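Local coordinates for m3DLH protein (Halieaceae bacterium, PDB 7JKA) that probably hydrolyses ester or lactone bonds as a dienelactone hydrolase family member of the alpha/beta-hydrolase clan, and may also act as a phosphotriesterase, at residues R59-R64 and R237-M242; L32-Q37 and Q118-A123; R82-D85 and Q89-P92. One frame throughout, in Å; residues are numbered along the deposited sequence.

Contact 1. Residues R59-R64 and R237-M242; sequences RERARR and RSWTAM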
loop_
_atom_site.group_PDB
_atom_site.type_symbol
_atom_site.label_atom_id
_atom_site.label_comp_id
_atom_site.label_asym_id
_atom_site.label_seq_id
_atom_site.Cartn_x
_atom_site.Cartn_y
_atom_site.Cartn_z
ATOM N N ARG A 59 -10.985 -0.229 2.843
ATOM C CA ARG A 59 -12.040 0.630 2.314
ATOM C C ARG A 59 -12.087 1.959 3.051
ATOM O O ARG A 59 -12.275 3.020 2.438
ATOM C CB ARG A 59 -13.396 -0.073 2.414
ATOM C CG ARG A 59 -13.529 -1.362 1.606
ATOM C CD ARG A 59 -14.938 -1.942 1.800
ATOM N NE ARG A 59 -15.118 -3.121 0.972
ATOM C CZ ARG A 59 -15.065 -4.372 1.417
ATOM N NH1 ARG A 59 -14.876 -4.627 2.709
ATOM N NH2 ARG A 59 -15.222 -5.371 0.561
ATOM N N GLU A 60 -11.947 1.919 4.377
ATOM C CA GLU A 60 -11.980 3.147 5.157
ATOM C C GLU A 60 -10.790 4.040 4.815
ATOM O O GLU A 60 -10.935 5.261 4.738
ATOM C CB GLU A 60 -12.015 2.810 6.648
ATOM C CG GLU A 60 -11.822 4.004 7.559
ATOM C CD GLU A 60 -12.934 5.029 7.486
ATOM O OE1 GLU A 60 -13.996 4.752 6.879
ATOM O OE2 GLU A 60 -12.734 6.126 8.065
ATOM N N ARG A 61 -9.612 3.462 4.564
ATOM C CA ARG A 61 -8.486 4.315 4.193
ATOM C C ARG A 61 -8.701 4.938 2.813
ATOM O O ARG A 61 -8.361 6.103 2.589
ATOM C CB ARG A 61 -7.179 3.524 4.251
ATOM C CG ARG A 61 -6.933 2.869 5.601
ATOM C CD ARG A 61 -6.969 3.920 6.686
ATOM N NE ARG A 61 -6.727 3.472 8.071
ATOM C CZ ARG A 61 -7.601 2.793 8.816
ATOM N NH1 ARG A 61 -8.755 2.378 8.294
ATOM N NH2 ARG A 61 -7.324 2.514 10.088
ATOM N N ALA A 62 -9.281 4.186 1.877
ATOM C CA ALA A 62 -9.611 4.770 0.573
ATOM C C ALA A 62 -10.634 5.885 0.746
ATOM O O ALA A 62 -10.536 6.938 0.109
ATOM C CB ALA A 62 -10.145 3.684 -0.365
ATOM N N ARG A 63 -11.625 5.669 1.604
ATOM C CA ARG A 63 -12.589 6.728 1.880
ATOM C C ARG A 63 -11.899 7.973 2.423
ATOM O O ARG A 63 -12.186 9.087 1.982
ATOM C CB ARG A 63 -13.643 6.228 2.860
ATOM C CG ARG A 63 -14.873 7.099 2.956
ATOM C CD ARG A 63 -15.700 6.708 4.170
ATOM N NE ARG A 63 -14.947 7.023 5.382
ATOM C CZ ARG A 63 -14.808 8.245 5.886
ATOM N NH1 ARG A 63 -15.400 9.284 5.303
ATOM N NH2 ARG A 63 -14.086 8.428 6.984
ATOM N N ARG A 64 -10.972 7.801 3.372
ATOM C CA ARG A 64 -10.277 8.953 3.944
ATOM C C ARG A 64 -9.471 9.688 2.882
ATOM O O ARG A 64 -9.431 10.923 2.867
ATOM C CB ARG A 64 -9.388 8.495 5.098
ATOM C CG ARG A 64 -10.169 7.917 6.273
ATOM C CD ARG A 64 -9.213 7.442 7.388
ATOM N NE ARG A 64 -9.972 6.766 8.433
ATOM C CZ ARG A 64 -9.427 6.186 9.496
ATOM N NH1 ARG A 64 -8.108 6.197 9.658
ATOM N NH2 ARG A 64 -10.202 5.585 10.385
ATOM N N ARG A 237 0.133 10.220 13.330
ATOM C CA ARG A 237 1.399 10.796 12.877
ATOM C C ARG A 237 1.789 10.285 11.494
ATOM O O ARG A 237 2.240 11.059 10.637
ATOM C CB ARG A 237 2.514 10.473 13.872
ATOM C CG ARG A 237 2.403 11.203 15.197
ATOM C CD ARG A 237 3.273 10.511 16.215
ATOM N NE ARG A 237 3.356 11.310 17.416
ATOM C CZ ARG A 237 4.025 10.929 18.504
ATOM N NH1 ARG A 237 4.658 9.766 18.532
ATOM N NH2 ARG A 237 4.073 11.729 19.562
ATOM N N SER A 238 1.689 8.972 11.282
ATOM C CA SER A 238 2.067 8.411 9.995
ATOM C C SER A 238 1.111 8.851 8.887
ATOM O O SER A 238 1.553 9.091 7.762
ATOM C CB SER A 238 2.128 6.884 10.077
ATOM O OG SER A 238 0.889 6.307 10.456
ATOM N N TRP A 239 -0.189 8.996 9.181
ATOM C CA TRP A 239 -1.104 9.524 8.169
ATOM C C TRP A 239 -0.732 10.956 7.806
ATOM O O TRP A 239 -0.760 11.341 6.629
ATOM C CB TRP A 239 -2.533 9.464 8.692
ATOM C CG TRP A 239 -3.598 9.629 7.659
ATOM C CD1 TRP A 239 -4.421 10.711 7.500
ATOM C CD2 TRP A 239 -3.975 8.678 6.653
ATOM N NE1 TRP A 239 -5.276 10.491 6.443
ATOM C CE2 TRP A 239 -5.035 9.250 5.916
ATOM C CE3 TRP A 239 -3.533 7.396 6.307
ATOM C CZ2 TRP A 239 -5.661 8.584 4.846
ATOM C CZ3 TRP A 239 -4.156 6.733 5.250
ATOM C CH2 TRP A 239 -5.207 7.330 4.534
ATOM N N THR A 240 -0.368 11.760 8.805
ATOM C CA THR A 240 0.075 13.120 8.523
ATOM C C THR A 240 1.342 13.117 7.683
ATOM O O THR A 240 1.487 13.924 6.759
ATOM C CB THR A 240 0.310 13.866 9.838
ATOM O OG1 THR A 240 -0.955 14.050 10.485
ATOM C CG2 THR A 240 0.952 15.245 9.612
ATOM N N ALA A 241 2.292 12.227 8.004
ATOM C CA ALA A 241 3.511 12.174 7.204
ATOM C C ALA A 241 3.199 11.816 5.758
ATOM O O ALA A 241 3.774 12.400 4.836
ATOM C CB ALA A 241 4.503 11.183 7.822
ATOM N N MET A 242 2.274 10.870 5.541
ATOM C CA MET A 242 1.817 10.541 4.196
ATOM C C MET A 242 1.217 11.758 3.509
ATOM O O MET A 242 1.541 12.056 2.351
ATOM C CB MET A 242 0.779 9.429 4.275
ATOM C CG MET A 242 0.206 9.006 2.917
ATOM S SD MET A 242 -1.408 8.226 3.095
ATOM C CE MET A 242 -2.390 9.686 3.442
#

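Contact 2. Residues L32-Q37 and Q118-A123; sequences LHWDEQ and QPEVDA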
loop_
_atom_site.group_PDB
_atom_site.type_symbol
_atom_site.label_atom_id
_atom_site.label_comp_id
_atom_site.label_asym_id
_atom_site.label_seq_id
_atom_site.Cartn_x
_atom_site.Cartn_y
_atom_site.Cartn_z
ATOM N N LEU A 32 -13.367 1.830 -5.894
ATOM C CA LEU A 32 -12.870 3.189 -6.095
ATOM C C LEU A 32 -13.660 4.125 -5.200
ATOM O O LEU A 32 -14.892 4.059 -5.177
ATOM C CB LEU A 32 -12.997 3.646 -7.555
ATOM C CG LEU A 32 -12.387 5.028 -7.828
ATOM C CD1 LEU A 32 -10.855 4.912 -7.988
ATOM C CD2 LEU A 32 -12.998 5.729 -9.030
ATOM N N HIS A 33 -12.947 4.979 -4.460
ATOM C CA HIS A 33 -13.529 6.035 -3.638
ATOM C C HIS A 33 -13.098 7.382 -4.184
ATOM O O HIS A 33 -11.927 7.576 -4.513
ATOM C CB HIS A 33 -13.091 5.902 -2.171
ATOM C CG HIS A 33 -13.653 4.690 -1.497
ATOM N ND1 HIS A 33 -14.562 4.771 -0.466
ATOM C CD2 HIS A 33 -13.444 3.368 -1.722
ATOM C CE1 HIS A 33 -14.905 3.547 -0.098
ATOM N NE2 HIS A 33 -14.226 2.681 -0.826
ATOM N N TRP A 34 -14.042 8.314 -4.296
ATOM C CA TRP A 34 -13.700 9.624 -4.826
ATOM C C TRP A 34 -14.703 10.628 -4.280
ATOM O O TRP A 34 -15.764 10.258 -3.776
ATOM C CB TRP A 34 -13.658 9.615 -6.364
ATOM C CG TRP A 34 -15.008 9.635 -7.021
ATOM C CD1 TRP A 34 -15.624 10.732 -7.559
ATOM C CD2 TRP A 34 -15.919 8.532 -7.205
ATOM N NE1 TRP A 34 -16.855 10.383 -8.069
ATOM C CE2 TRP A 34 -17.064 9.043 -7.856
ATOM C CE3 TRP A 34 -15.885 7.164 -6.876
ATOM C CZ2 TRP A 34 -18.158 8.248 -8.190
ATOM C CZ3 TRP A 34 -16.994 6.382 -7.206
ATOM C CH2 TRP A 34 -18.101 6.920 -7.862
ATOM N N ASP A 35 -14.352 11.906 -4.376
ATOM C CA ASP A 35 -15.247 12.993 -3.990
ATOM C C ASP A 35 -15.912 13.524 -5.250
ATOM O O ASP A 35 -15.235 14.077 -6.121
ATOM C CB ASP A 35 -14.458 14.081 -3.260
ATOM C CG ASP A 35 -15.306 15.277 -2.833
ATOM O OD1 ASP A 35 -16.543 15.292 -3.021
ATOM O OD2 ASP A 35 -14.699 16.218 -2.287
ATOM N N GLU A 36 -17.240 13.344 -5.349
ATOM C CA GLU A 36 -17.969 13.771 -6.535
ATOM C C GLU A 36 -17.894 15.281 -6.736
ATOM O O GLU A 36 -18.096 15.765 -7.856
ATOM C CB GLU A 36 -19.420 13.294 -6.432
ATOM C CG GLU A 36 -20.233 13.371 -7.736
ATOM C CD GLU A 36 -19.840 12.274 -8.738
ATOM O OE1 GLU A 36 -18.683 12.264 -9.186
ATOM O OE2 GLU A 36 -20.714 11.459 -9.088
ATOM N N GLN A 37 -17.570 16.037 -5.689
ATOM C CA GLN A 37 -17.465 17.481 -5.841
ATOM C C GLN A 37 -16.200 17.926 -6.571
ATOM O O GLN A 37 -16.138 19.078 -7.015
ATOM C CB GLN A 37 -17.526 18.152 -4.474
ATOM C CG GLN A 37 -18.890 18.054 -3.820
ATOM C CD GLN A 37 -18.968 18.920 -2.594
ATOM O OE1 GLN A 37 -17.943 19.284 -2.029
ATOM N NE2 GLN A 37 -20.176 19.296 -2.201
ATOM N N GLN A 118 -9.564 5.177 -14.749
ATOM C CA GLN A 118 -10.786 5.840 -14.299
ATOM C C GLN A 118 -10.788 7.312 -14.719
ATOM O O GLN A 118 -9.744 7.980 -14.665
ATOM C CB GLN A 118 -10.937 5.728 -12.776
ATOM C CG GLN A 118 -10.925 4.265 -12.281
ATOM C CD GLN A 118 -11.864 3.383 -13.083
ATOM O OE1 GLN A 118 -13.034 3.713 -13.277
ATOM N NE2 GLN A 118 -11.345 2.258 -13.589
ATOM N N PRO A 119 -11.947 7.842 -15.129
ATOM C CA PRO A 119 -11.992 9.228 -15.630
ATOM C C PRO A 119 -11.652 10.275 -14.583
ATOM O O PRO A 119 -11.240 11.387 -14.953
ATOM C CB PRO A 119 -13.440 9.387 -16.130
ATOM C CG PRO A 119 -14.217 8.271 -15.498
ATOM C CD PRO A 119 -13.232 7.142 -15.307
ATOM N N GLU A 120 -11.778 9.946 -13.296
ATOM C CA GLU A 120 -11.441 10.873 -12.218
ATOM C C GLU A 120 -9.944 11.136 -12.084
ATOM O O GLU A 120 -9.558 12.117 -11.435
ATOM C CB GLU A 120 -11.958 10.313 -10.896
ATOM C CG GLU A 120 -13.478 10.264 -10.768
ATOM C CD GLU A 120 -14.121 9.056 -11.417
ATOM O OE1 GLU A 120 -13.398 8.202 -11.974
ATOM O OE2 GLU A 120 -15.378 8.991 -11.405
ATOM N N VAL A 121 -9.090 10.281 -12.644
ATOM C CA VAL A 121 -7.706 10.200 -12.178
ATOM C C VAL A 121 -6.757 10.925 -13.118
ATOM O O VAL A 121 -6.780 10.716 -14.339
ATOM C CB VAL A 121 -7.289 8.731 -12.018
ATOM C CG1 VAL A 121 -5.788 8.618 -11.789
ATOM C CG2 VAL A 121 -8.050 8.085 -10.886
ATOM N N ASP A 122 -5.857 11.713 -12.528
ATOM C CA ASP A 122 -4.750 12.357 -13.230
ATOM C C ASP A 122 -3.578 11.376 -13.297
ATOM O O ASP A 122 -2.953 11.083 -12.277
ATOM C CB ASP A 122 -4.382 13.633 -12.472
ATOM C CG ASP A 122 -3.254 14.415 -13.111
ATOM O OD1 ASP A 122 -2.634 13.952 -14.082
ATOM O OD2 ASP A 122 -3.004 15.553 -12.642
ATOM N N ALA A 123 -3.275 10.871 -14.505
ATOM C CA ALA A 123 -2.207 9.888 -14.660
ATOM C C ALA A 123 -0.829 10.445 -14.326
ATOM O O ALA A 123 0.111 9.664 -14.160
ATOM C CB ALA A 123 -2.220 9.353 -16.091
HETATM O O HOH W 1 -16.851 11.095 -11.599
#

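Contact 3. Residues R82-D85 and Q89-P92; sequences RLID and QLRP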
loop_
_atom_site.group_PDB
_atom_site.type_symbol
_atom_site.label_atom_id
_atom_site.label_comp_id
_atom_site.label_asym_id
_atom_site.label_seq_id
_atom_site.Cartn_x
_atom_site.Cartn_y
_atom_site.Cartn_z
ATOM N N ARG A 82 -11.797 -11.977 -2.615
ATOM C CA ARG A 82 -11.735 -12.970 -1.550
ATOM C C ARG A 82 -10.997 -12.406 -0.338
ATOM O O ARG A 82 -10.016 -11.661 -0.467
ATOM C CB ARG A 82 -11.065 -14.253 -2.060
ATOM C CG ARG A 82 -12.017 -15.171 -2.868
ATOM C CD ARG A 82 -11.348 -16.477 -3.425
ATOM N NE ARG A 82 -10.306 -16.213 -4.436
ATOM C CZ ARG A 82 -10.525 -16.211 -5.754
ATOM N NH1 ARG A 82 -9.537 -15.961 -6.617
ATOM N NH2 ARG A 82 -11.742 -16.465 -6.217
ATOM N N LEU A 83 -11.472 -12.774 0.852
ATOM C CA LEU A 83 -10.951 -12.248 2.109
ATOM C C LEU A 83 -10.564 -13.415 3.005
ATOM O O LEU A 83 -11.440 -14.118 3.521
ATOM C CB LEU A 83 -11.989 -11.344 2.788
ATOM C CG LEU A 83 -11.652 -10.628 4.097
ATOM C CD1 LEU A 83 -10.476 -9.681 3.909
ATOM C CD2 LEU A 83 -12.858 -9.870 4.610
ATOM N N ILE A 84 -9.258 -13.614 3.192
ATOM C CA ILE A 84 -8.741 -14.707 4.006
ATOM C C ILE A 84 -9.096 -14.440 5.463
ATOM O O ILE A 84 -8.736 -13.393 6.016
ATOM C CB ILE A 84 -7.223 -14.860 3.818
ATOM C CG1 ILE A 84 -6.882 -15.154 2.350
ATOM C CG2 ILE A 84 -6.668 -15.938 4.744
ATOM C CD1 ILE A 84 -5.384 -15.332 2.075
ATOM N N ASP A 85 -9.848 -15.360 6.075
ATOM C CA ASP A 85 -10.161 -15.266 7.494
ATOM C C ASP A 85 -9.598 -16.420 8.301
ATOM O O ASP A 85 -9.678 -16.388 9.532
ATOM C CB ASP A 85 -11.682 -15.167 7.733
ATOM C CG ASP A 85 -12.462 -16.351 7.174
ATOM O OD1 ASP A 85 -11.846 -17.331 6.711
ATOM O OD2 ASP A 85 -13.712 -16.296 7.197
ATOM N N GLN A 89 -4.208 -19.800 6.311
ATOM C CA GLN A 89 -4.094 -19.560 4.882
ATOM C C GLN A 89 -3.269 -18.325 4.552
ATOM O O GLN A 89 -2.912 -18.135 3.391
ATOM C CB GLN A 89 -5.488 -19.430 4.252
ATOM C CG GLN A 89 -6.290 -20.724 4.256
ATOM C CD GLN A 89 -7.734 -20.516 3.839
ATOM O OE1 GLN A 89 -8.074 -19.504 3.218
ATOM N NE2 GLN A 89 -8.597 -21.467 4.189
ATOM N N LEU A 90 -2.940 -17.492 5.540
ATOM C CA LEU A 90 -2.265 -16.229 5.243
ATOM C C LEU A 90 -0.856 -16.466 4.725
ATOM O O LEU A 90 -0.489 -15.993 3.643
ATOM C CB LEU A 90 -2.216 -15.352 6.496
ATOM C CG LEU A 90 -3.423 -14.498 6.849
ATOM C CD1 LEU A 90 -3.136 -13.736 8.134
ATOM C CD2 LEU A 90 -3.722 -13.536 5.721
ATOM N N ARG A 91 -0.046 -17.182 5.511
ATOM C CA ARG A 91 1.352 -17.413 5.153
ATOM C C ARG A 91 1.501 -18.161 3.832
ATOM O O ARG A 91 2.333 -17.747 3.009
ATOM C CB ARG A 91 2.056 -18.128 6.316
ATOM C CG ARG A 91 3.465 -18.590 6.002
ATOM C CD ARG A 91 3.979 -19.594 7.035
ATOM N NE ARG A 91 3.086 -20.742 7.193
ATOM C CZ ARG A 91 2.941 -21.715 6.296
ATOM N NH1 ARG A 91 2.106 -22.718 6.534
ATOM N NH2 ARG A 91 3.619 -21.684 5.155
ATOM N N PRO A 92 0.756 -19.235 3.550
ATOM C CA PRO A 92 0.896 -19.855 2.217
ATOM C C PRO A 92 0.644 -18.896 1.068
ATOM O O PRO A 92 1.345 -18.957 0.048
ATOM C CB PRO A 92 -0.138 -20.991 2.259
ATOM C CG PRO A 92 -0.180 -21.368 3.712
ATOM C CD PRO A 92 -0.049 -20.072 4.457
HETATM O O HOH W 2 -9.731 -18.160 4.764
#

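Contact 1. Residues R59-R64 and R237-M242
A chi1 of -165° places CG of W239 opposite the main-chain nitrogen and swings the indole out from helix 232-250, across to R61 and R64 of helix 56-67. The far corner of its six-membered ring does the touching. CZ2 packs obliquely against CB of R64 at 3.7 Å, while CH2 points at the main-chain O of R61, which lies at the ring edge 3.9 Å away. Since the CA atoms of R61 and W239 are 9.9 Å apart, one large side chain spans the gap between the two helices. M242, one turn further on, sets its CE 3.5 Å above the centre of the indole and so backs one face of it.

R64 runs extended beyond CG, which carries its guanidinium away from the indole, to E60. There R64 NE donates to E60 OE2 at 2.9 Å, from the anti side of the carboxylate. In one of its two conformers, R63 also grips E60 side-on, NE to OE1 and NH2 to OE2. The R61 and R64 guanidinium groups lie near each other, and both form salt bridges to E235, an anion that would probably offset their like charge.

The contact joins two helices lying over the central sheet: R61 rests on F131 of strand 126-131, W239 on F154 of strand 150-154, and M242 on I129, V152 and F154.

Contact 2. Residues L32-Q37 and Q118-A123
E120 lays its CG over one face of the W34 indole, a CH-pi contact in which the carbon stands 4.2 Å from the centroid of the five-membered ring and 24° off the normal. The bend at chi2 of E120 turns the carboxylate back along the ring, with OE2 above the rim and its plane 50° from that of the indole. L32 completes this close-packed part. Its CD2 lies 4.1 Å from CG of Q118 and also meets E120 OE1, an oxygen whose charge is answered by R17; the same arginine bonds to Q118 and makes a cation-pi contact with W34.

On the watery side, packing gives way to a polar relay. W34 NE1 donates almost straight (174°) to E36 OE1 at 2.9 Å, the acceptor lying in the ring plane. A water donates to that oxygen and, at 2.6 Å, to E120 OE2, linking two carboxylates that would otherwise probably repel. With a leucine in place of W34, lacking both indole N-H and ring face, the E36 carboxylate would probably be freer to turn and a gap would be likely to open beneath CG of E120.

Strand 27-35 is flanked here by strand 14-22, the source of R17, and by strand 71-74. The turn from Q118 to V121 leads from helix 101-116 into strand 121-122, with L115 of that helix touching both L32 and V121.

Contact 3. Residues R82-D85 and Q89-P92
I84 and L90 bring the two backbones closest, their CA atoms 6.8 Å apart, across a short connection in which an irregular chain gives way to a helix. Residues 82-84 are extended, with I84 at phi/psi -69/120°; D85 then takes a psi near zero, -8°, as the chain starts to turn. The second segment runs into helix 90-98, and the loop comes up against the N-terminal part of that helix.

I84 supplies the apolar centre. Its CG2 branch, anti to the backbone N, sits between the two partners, 3.7 Å from CB of Q89 and 3.9 Å from CD2 of L90. The other branch carries CD1 to 4.0 Å from the backbone O of Q89. The side chains of I84 and L90 meet at an angle, and it is the end of the leucine, rather than its CB, that bends in to the isoleucine.

A polar bridge spans the same gap. The extended side chain of Q89 brings OE1 to a water, which donates to it at 2.6 Å and to OD1 of D85 at 3.0 Å. The water thus ties the amide to the carboxylate, which the direct side-chain contacts do not join.

F52 makes a backbone hydrogen bond with I84, and L90 packs on its side chain. Apolar packing with a water bridge closes this surface loop between strand 71-74 and helix 90-98, a beta-to-alpha connection of the kind that links successive elements of an alpha/beta-hydrolase fold.

Contacts 1 and 2 form a continuous piece of structure, although their centres lie 17 Å apart. The H33 side chain fits against helix 56-67, its CB 3.6 Å from A62 O and its ND1 3.6 Å from R63 CA, so strand 27-35 takes part in contact 2 through L32 and W34 and packs on helix 56-67 through H33. Contact 3 stands apart, about 24 Å between centres from contact 1 and 30 Å from contact 2, and touches neither. In the sequence, segments of contacts 1 and 2 alternate. G130, C132 and G134 are consistent with a nucleophile elbow, as in other alpha/beta hydrolases; F131, already met in contact 1, lies within it, which would probably put the active site near that contact.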